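Peptide/nickel transport system substrate-binding protein (PDB 5KZT) probably captures peptides outside the cell membrane for an uptake transporter, and is seen here with a peptide bound. Local coordinates at residues V267-T272 with R497-L502; I301-Y306 with P317-V322. All coordinates share one frame; numbering follows the deposited sequence. Where two conformers were deposited one is given.

Contact 1: V267-T272 with R497-L502; sequences VNNSST and RSTAYL
The Tyr501 ring meets Val267 obliquely: CE1 of Tyr501 lies 3.9 Å from CG2 of Val267, while Arg247 makes a cation-pi contact with the ring. The second flat group, the Arg497 guanidinium, is tilted 58° from the Asn269 amide plane, and Asn269 CG packs 3.7 Å from Arg497 CD. Bends at the second and third torsions bring the arginine across the amide at a slant. Its NE is buried here without a polar partner in the model, but NH2 bonds to the backbone of the bound peptide. On the same side of the sheet, Ser271 OG bonds to an acidic side chain of that peptide.

The backbones run antiparallel. Val267 N to Thr499 O (2.8 Å) and Thr499 N to Val267 O (2.9 Å) define a hydrogen-bonded pair, and Asn268 faces Ser498 in a non-hydrogen-bonded one. Beyond it the register slips: Arg497 O takes Asn269 N at 3.2 Å, whereas Arg497 N reaches Ser271 O at 2.8 Å. Residues 269-271 are thus set against Arg497 in an irregular, bulge-like interruption. Ser270, with positive phi, is looped out, and Asn268 OD1 accepts Ser270 N from 55° above its carbonyl plane, an Asx turn. The two long strands are consistent with the interlobe hinge strands of a family 5 solute-binding protein, beside the peptide site.

Contact 2: I301-Y306 with P317-V322; sequences IDKQSY and PANNLV
Lys303 and Gln304, in the first turn of helix 303-311, meet Pro317 from two different directions with different parts of their side chains. Lys303 CB rests 3.9 Å from Pro317 CB, so the root of the lysine packs on the proline ring while its far end travels on to the next residues. With CG opposite the carbonyl carbon (chi1 -49°) and the rest of the chain extended, the lysine runs straight past the proline and delivers NZ to Ala318 O at 2.9 Å. The ammonium approaches in the carbonyl plane, with a C=O...N angle of 150°. Two further carbonyls, Pro493 O and Leu344 O, also accept from NZ. The Asn319 side chain crosses the lysine tip obliquely, its CG 4.1 Å from Lys303 NZ.

Gln304 takes a different shape. Its CG is placed opposite the backbone N, and a bend at chi2 (65°) brings the amide at a slant to the CG/CD rim of the proline, with OE1 3.5 Å from Pro317 CG. NE2 is held by Asp308 OD1, one turn further along the helix, which limits rotation of the amide. The same proline carbon lies 3.7 Å from Gln304 CA, so the ring is pressed against the helix backbone as well as against side chains.

The start of the helix is itself fixed by Asp302 at the N-cap, whose OD1 receives Ser305 N at 3.2 Å from well above the carboxylate plane.

Pro317 therefore meets the helix by van der Waals contact, whereas directed bonds hold the lysine tip. Three carbonyl acceptors match the three protons of a charged lysine, so the buried ammonium would probably keep its charge.

Both contacts involve strand 491-503: contact 1 contains part of it, while contact 2 meets it through a backbone bond between Ala318 and Leu494 and through the lysine tip. Each is partly buried, but contact 1 is nearer the middle of the chain, its centre about 13 Å from the chain centre against about 19 Å for contact 2. It also buries more surface between its segments, 367 against 212 Å². Contact 1 is joined chiefly by main-chain bonds between strands, contact 2 by side chains linking a helix start to a loop. The two meet where Thr272 OG1 lies 2.7 Å from Leu321 O, a probable hydrogen bond.

Contact 1: V267-T272 with R497-L502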
loop_
_atom_site.group_PDB
_atom_site.type_symbol
_atom_site.label_atom_id
_atom_site.label_comp_id
_atom_site.label_asym_id
_atom_site.label_seq_id
_atom_site.Cartn_x
_atom_site.Cartn_y
_atom_site.Cartn_z
ATOM N N VAL A 267 -15.696 2.198 -5.002
ATOM C CA VAL A 267 -14.358 2.326 -5.550
ATOM C C VAL A 267 -13.741 0.928 -5.496
ATOM O O VAL A 267 -13.684 0.346 -4.420
ATOM C CB VAL A 267 -13.565 3.345 -4.702
ATOM C CG1 VAL A 267 -12.074 3.337 -5.040
ATOM C CG2 VAL A 267 -14.163 4.740 -4.891
ATOM N N ASN A 268 -13.316 0.398 -6.649
ATOM C CA ASN A 268 -12.534 -0.845 -6.715
ATOM C C ASN A 268 -11.080 -0.473 -6.499
ATOM O O ASN A 268 -10.491 0.246 -7.291
ATOM C CB ASN A 268 -12.684 -1.546 -8.066
ATOM C CG ASN A 268 -11.804 -2.795 -8.195
ATOM O OD1 ASN A 268 -11.191 -3.287 -7.213
ATOM N ND2 ASN A 268 -11.726 -3.320 -9.425
ATOM N N ASN A 269 -10.498 -0.984 -5.431
ATOM C CA ASN A 269 -9.148 -0.621 -5.039
ATOM C C ASN A 269 -8.059 -1.522 -5.674
ATOM O O ASN A 269 -6.885 -1.262 -5.484
ATOM C CB ASN A 269 -9.058 -0.647 -3.498
ATOM C CG ASN A 269 -10.041 0.331 -2.824
ATOM O OD1 ASN A 269 -11.151 -0.040 -2.459
ATOM N ND2 ASN A 269 -9.635 1.582 -2.674
ATOM N N SER A 270 -8.448 -2.591 -6.387
ATOM C CA SER A 270 -7.509 -3.641 -6.875
ATOM C C SER A 270 -6.515 -4.107 -5.791
ATOM O O SER A 270 -5.355 -4.396 -6.081
ATOM C CB SER A 270 -6.738 -3.173 -8.123
ATOM O OG SER A 270 -7.617 -2.921 -9.209
ATOM N N SER A 271 -7.015 -4.195 -4.565
ATOM C CA SER A 271 -6.226 -4.548 -3.400
ATOM C C SER A 271 -6.726 -5.879 -2.881
ATOM O O SER A 271 -7.911 -6.212 -3.048
ATOM C CB SER A 271 -6.364 -3.456 -2.346
ATOM O OG SER A 271 -5.819 -2.248 -2.856
ATOM N N THR A 272 -5.817 -6.644 -2.276
ATOM C CA THR A 272 -6.135 -7.948 -1.717
ATOM C C THR A 272 -5.861 -7.935 -0.217
ATOM O O THR A 272 -4.784 -7.498 0.218
ATOM C CB THR A 272 -5.265 -9.020 -2.370
ATOM O OG1 THR A 272 -5.513 -9.007 -3.784
ATOM C CG2 THR A 272 -5.573 -10.409 -1.786
ATOM N N ARG A 497 -10.645 -5.997 -2.346
ATOM C CA ARG A 497 -11.302 -4.885 -1.666
ATOM C C ARG A 497 -11.965 -3.891 -2.610
ATOM O O ARG A 497 -11.361 -3.444 -3.584
ATOM C CB ARG A 497 -10.297 -4.153 -0.785
ATOM C CG ARG A 497 -10.911 -3.326 0.329
ATOM C CD ARG A 497 -10.724 -1.851 0.143
ATOM N NE ARG A 497 -9.402 -1.336 0.477
ATOM C CZ ARG A 497 -8.991 -0.897 1.684
ATOM N NH1 ARG A 497 -7.755 -0.441 1.817
ATOM N NH2 ARG A 497 -9.765 -0.927 2.766
ATOM N N SER A 498 -13.221 -3.578 -2.314
ATOM C CA SER A 498 -13.864 -2.346 -2.780
ATOM C C SER A 498 -14.271 -1.540 -1.552
ATOM O O SER A 498 -14.378 -2.093 -0.454
ATOM C CB SER A 498 -15.078 -2.642 -3.666
ATOM O OG SER A 498 -14.683 -3.066 -4.964
ATOM N N THR A 499 -14.496 -0.235 -1.747
ATOM C CA THR A 499 -14.819 0.681 -0.664
ATOM C C THR A 499 -16.062 1.466 -1.076
ATOM O O THR A 499 -16.164 1.921 -2.218
ATOM C CB THR A 499 -13.651 1.646 -0.370
ATOM O OG1 THR A 499 -12.454 0.896 -0.133
ATOM C CG2 THR A 499 -13.944 2.493 0.849
ATOM N N ALA A 500 -17.030 1.560 -0.176
ATOM C CA ALA A 500 -18.279 2.294 -0.443
ATOM C C ALA A 500 -18.266 3.615 0.309
ATOM O O ALA A 500 -17.758 3.703 1.432
ATOM C CB ALA A 500 -19.485 1.471 -0.041
ATOM N N TYR A 501 -18.863 4.624 -0.313
ATOM C CA TYR A 501 -18.935 5.974 0.226
ATOM C C TYR A 501 -20.267 6.600 -0.120
ATOM O O TYR A 501 -20.907 6.216 -1.108
ATOM C CB TYR A 501 -17.884 6.902 -0.389
ATOM C CG TYR A 501 -16.429 6.531 -0.227
ATOM C CD1 TYR A 501 -15.806 5.691 -1.132
ATOM C CD2 TYR A 501 -15.665 7.083 0.795
ATOM C CE1 TYR A 501 -14.454 5.364 -1.011
ATOM C CE2 TYR A 501 -14.316 6.770 0.938
ATOM C CZ TYR A 501 -13.713 5.917 0.024
ATOM O OH TYR A 501 -12.380 5.612 0.157
ATOM N N LEU A 502 -20.683 7.564 0.695
ATOM C CA LEU A 502 -21.527 8.632 0.196
ATOM C C LEU A 502 -20.580 9.739 -0.202
ATOM O O LEU A 502 -19.624 10.020 0.524
ATOM C CB LEU A 502 -22.518 9.130 1.239
ATOM C CG LEU A 502 -23.668 8.216 1.648
ATOM C CD1 LEU A 502 -24.669 9.019 2.470
ATOM C CD2 LEU A 502 -24.369 7.583 0.452
HETATM O O HOH W 1 -9.807 -5.371 -5.290
#

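Contact 2: I301-Y306 with P317-V322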
loop_
_atom_site.group_PDB
_atom_site.type_symbol
_atom_site.label_atom_id
_atom_site.label_comp_id
_atom_site.label_asym_id
_atom_site.label_seq_id
_atom_site.Cartn_x
_atom_site.Cartn_y
_atom_site.Cartn_z
ATOM N N ILE A 301 -12.499 -20.556 6.789
ATOM C CA ILE A 301 -13.170 -19.251 6.776
ATOM C C ILE A 301 -14.084 -19.134 5.554
ATOM O O ILE A 301 -13.631 -19.122 4.407
ATOM C CB ILE A 301 -12.171 -18.084 6.845
ATOM C CG1 ILE A 301 -11.351 -18.180 8.141
ATOM C CG2 ILE A 301 -12.892 -16.735 6.804
ATOM C CD1 ILE A 301 -10.116 -17.293 8.199
ATOM N N ASP A 302 -15.385 -19.044 5.815
ATOM C CA ASP A 302 -16.372 -18.847 4.762
ATOM C C ASP A 302 -16.192 -17.452 4.169
ATOM O O ASP A 302 -16.768 -16.472 4.663
ATOM C CB ASP A 302 -17.796 -19.036 5.309
ATOM C CG ASP A 302 -18.848 -19.074 4.209
ATOM O OD1 ASP A 302 -18.562 -18.663 3.063
ATOM O OD2 ASP A 302 -19.968 -19.532 4.484
ATOM N N LYS A 303 -15.411 -17.370 3.096
ATOM C CA LYS A 303 -15.045 -16.064 2.499
ATOM C C LYS A 303 -16.275 -15.349 1.929
ATOM O O LYS A 303 -16.386 -14.124 2.018
ATOM C CB LYS A 303 -14.011 -16.203 1.384
ATOM C CG LYS A 303 -12.802 -17.060 1.717
ATOM C CD LYS A 303 -11.742 -16.968 0.645
ATOM C CE LYS A 303 -10.684 -18.039 0.852
ATOM N NZ LYS A 303 -9.542 -17.887 -0.083
ATOM N N GLN A 304 -17.189 -16.114 1.338
ATOM C CA GLN A 304 -18.389 -15.531 0.741
ATOM C C GLN A 304 -19.232 -14.864 1.811
ATOM O O GLN A 304 -19.644 -13.709 1.655
ATOM C CB GLN A 304 -19.204 -16.587 -0.018
ATOM C CG GLN A 304 -20.368 -16.029 -0.839
ATOM C CD GLN A 304 -19.864 -15.152 -1.959
ATOM O OE1 GLN A 304 -19.119 -15.623 -2.819
ATOM N NE2 GLN A 304 -20.238 -13.862 -1.946
ATOM N N SER A 305 -19.460 -15.582 2.910
ATOM C CA SER A 305 -20.257 -15.073 4.017
ATOM C C SER A 305 -19.593 -13.849 4.633
ATOM O O SER A 305 -20.274 -12.865 4.924
ATOM C CB SER A 305 -20.458 -16.149 5.082
ATOM O OG SER A 305 -21.236 -15.648 6.135
ATOM N N TYR A 306 -18.270 -13.921 4.802
ATOM C CA TYR A 306 -17.471 -12.790 5.261
ATOM C C TYR A 306 -17.807 -11.519 4.477
ATOM O O TYR A 306 -18.207 -10.516 5.066
ATOM C CB TYR A 306 -15.964 -13.094 5.155
ATOM C CG TYR A 306 -15.118 -11.969 5.671
ATOM C CD1 TYR A 306 -14.775 -11.903 7.017
ATOM C CD2 TYR A 306 -14.679 -10.951 4.831
ATOM C CE1 TYR A 306 -14.010 -10.867 7.514
ATOM C CE2 TYR A 306 -13.918 -9.903 5.322
ATOM C CZ TYR A 306 -13.580 -9.873 6.668
ATOM O OH TYR A 306 -12.823 -8.846 7.173
ATOM N N PRO A 317 -14.942 -12.278 -2.499
ATOM C CA PRO A 317 -13.953 -13.267 -2.083
ATOM C C PRO A 317 -12.766 -13.328 -3.011
ATOM O O PRO A 317 -12.912 -13.136 -4.216
ATOM C CB PRO A 317 -14.724 -14.582 -2.135
ATOM C CG PRO A 317 -16.118 -14.176 -1.838
ATOM C CD PRO A 317 -16.282 -12.897 -2.608
ATOM N N ALA A 318 -11.599 -13.565 -2.419
ATOM C CA ALA A 318 -10.347 -13.695 -3.137
ATOM C C ALA A 318 -9.846 -15.111 -2.925
ATOM O O ALA A 318 -9.837 -15.603 -1.792
ATOM C CB ALA A 318 -9.336 -12.703 -2.595
ATOM N N ASN A 319 -9.452 -15.755 -4.018
ATOM C CA ASN A 319 -8.755 -17.048 -3.996
ATOM C C ASN A 319 -7.412 -16.951 -4.724
ATOM O O ASN A 319 -6.861 -17.951 -5.224
ATOM C CB ASN A 319 -9.644 -18.095 -4.634
ATOM C CG ASN A 319 -10.963 -18.249 -3.909
ATOM O OD1 ASN A 319 -12.021 -17.939 -4.451
ATOM N ND2 ASN A 319 -10.912 -18.710 -2.691
ATOM N N ASN A 320 -6.910 -15.716 -4.800
ATOM C CA ASN A 320 -5.633 -15.358 -5.374
ATOM C C ASN A 320 -5.081 -14.164 -4.596
ATOM O O ASN A 320 -5.836 -13.297 -4.114
ATOM C CB ASN A 320 -5.768 -14.920 -6.822
ATOM C CG ASN A 320 -6.352 -15.993 -7.714
ATOM O OD1 ASN A 320 -7.566 -16.158 -7.772
ATOM N ND2 ASN A 320 -5.486 -16.726 -8.407
ATOM N N LEU A 321 -3.764 -14.090 -4.512
ATOM C CA LEU A 321 -3.083 -12.906 -4.018
ATOM C C LEU A 321 -3.218 -11.747 -4.995
ATOM O O LEU A 321 -3.498 -10.604 -4.594
ATOM C CB LEU A 321 -1.603 -13.209 -3.788
ATOM C CG LEU A 321 -0.743 -12.016 -3.433
ATOM C CD1 LEU A 321 -1.275 -11.310 -2.196
ATOM C CD2 LEU A 321 0.705 -12.463 -3.267
ATOM N N VAL A 322 -2.999 -12.038 -6.275
ATOM C CA VAL A 322 -3.121 -11.046 -7.334
ATOM C C VAL A 322 -4.617 -10.828 -7.589
ATOM O O VAL A 322 -5.356 -11.786 -7.722
ATOM C CB VAL A 322 -2.385 -11.479 -8.618
ATOM C CG1 VAL A 322 -2.668 -10.513 -9.768
ATOM C CG2 VAL A 322 -0.883 -11.610 -8.351
#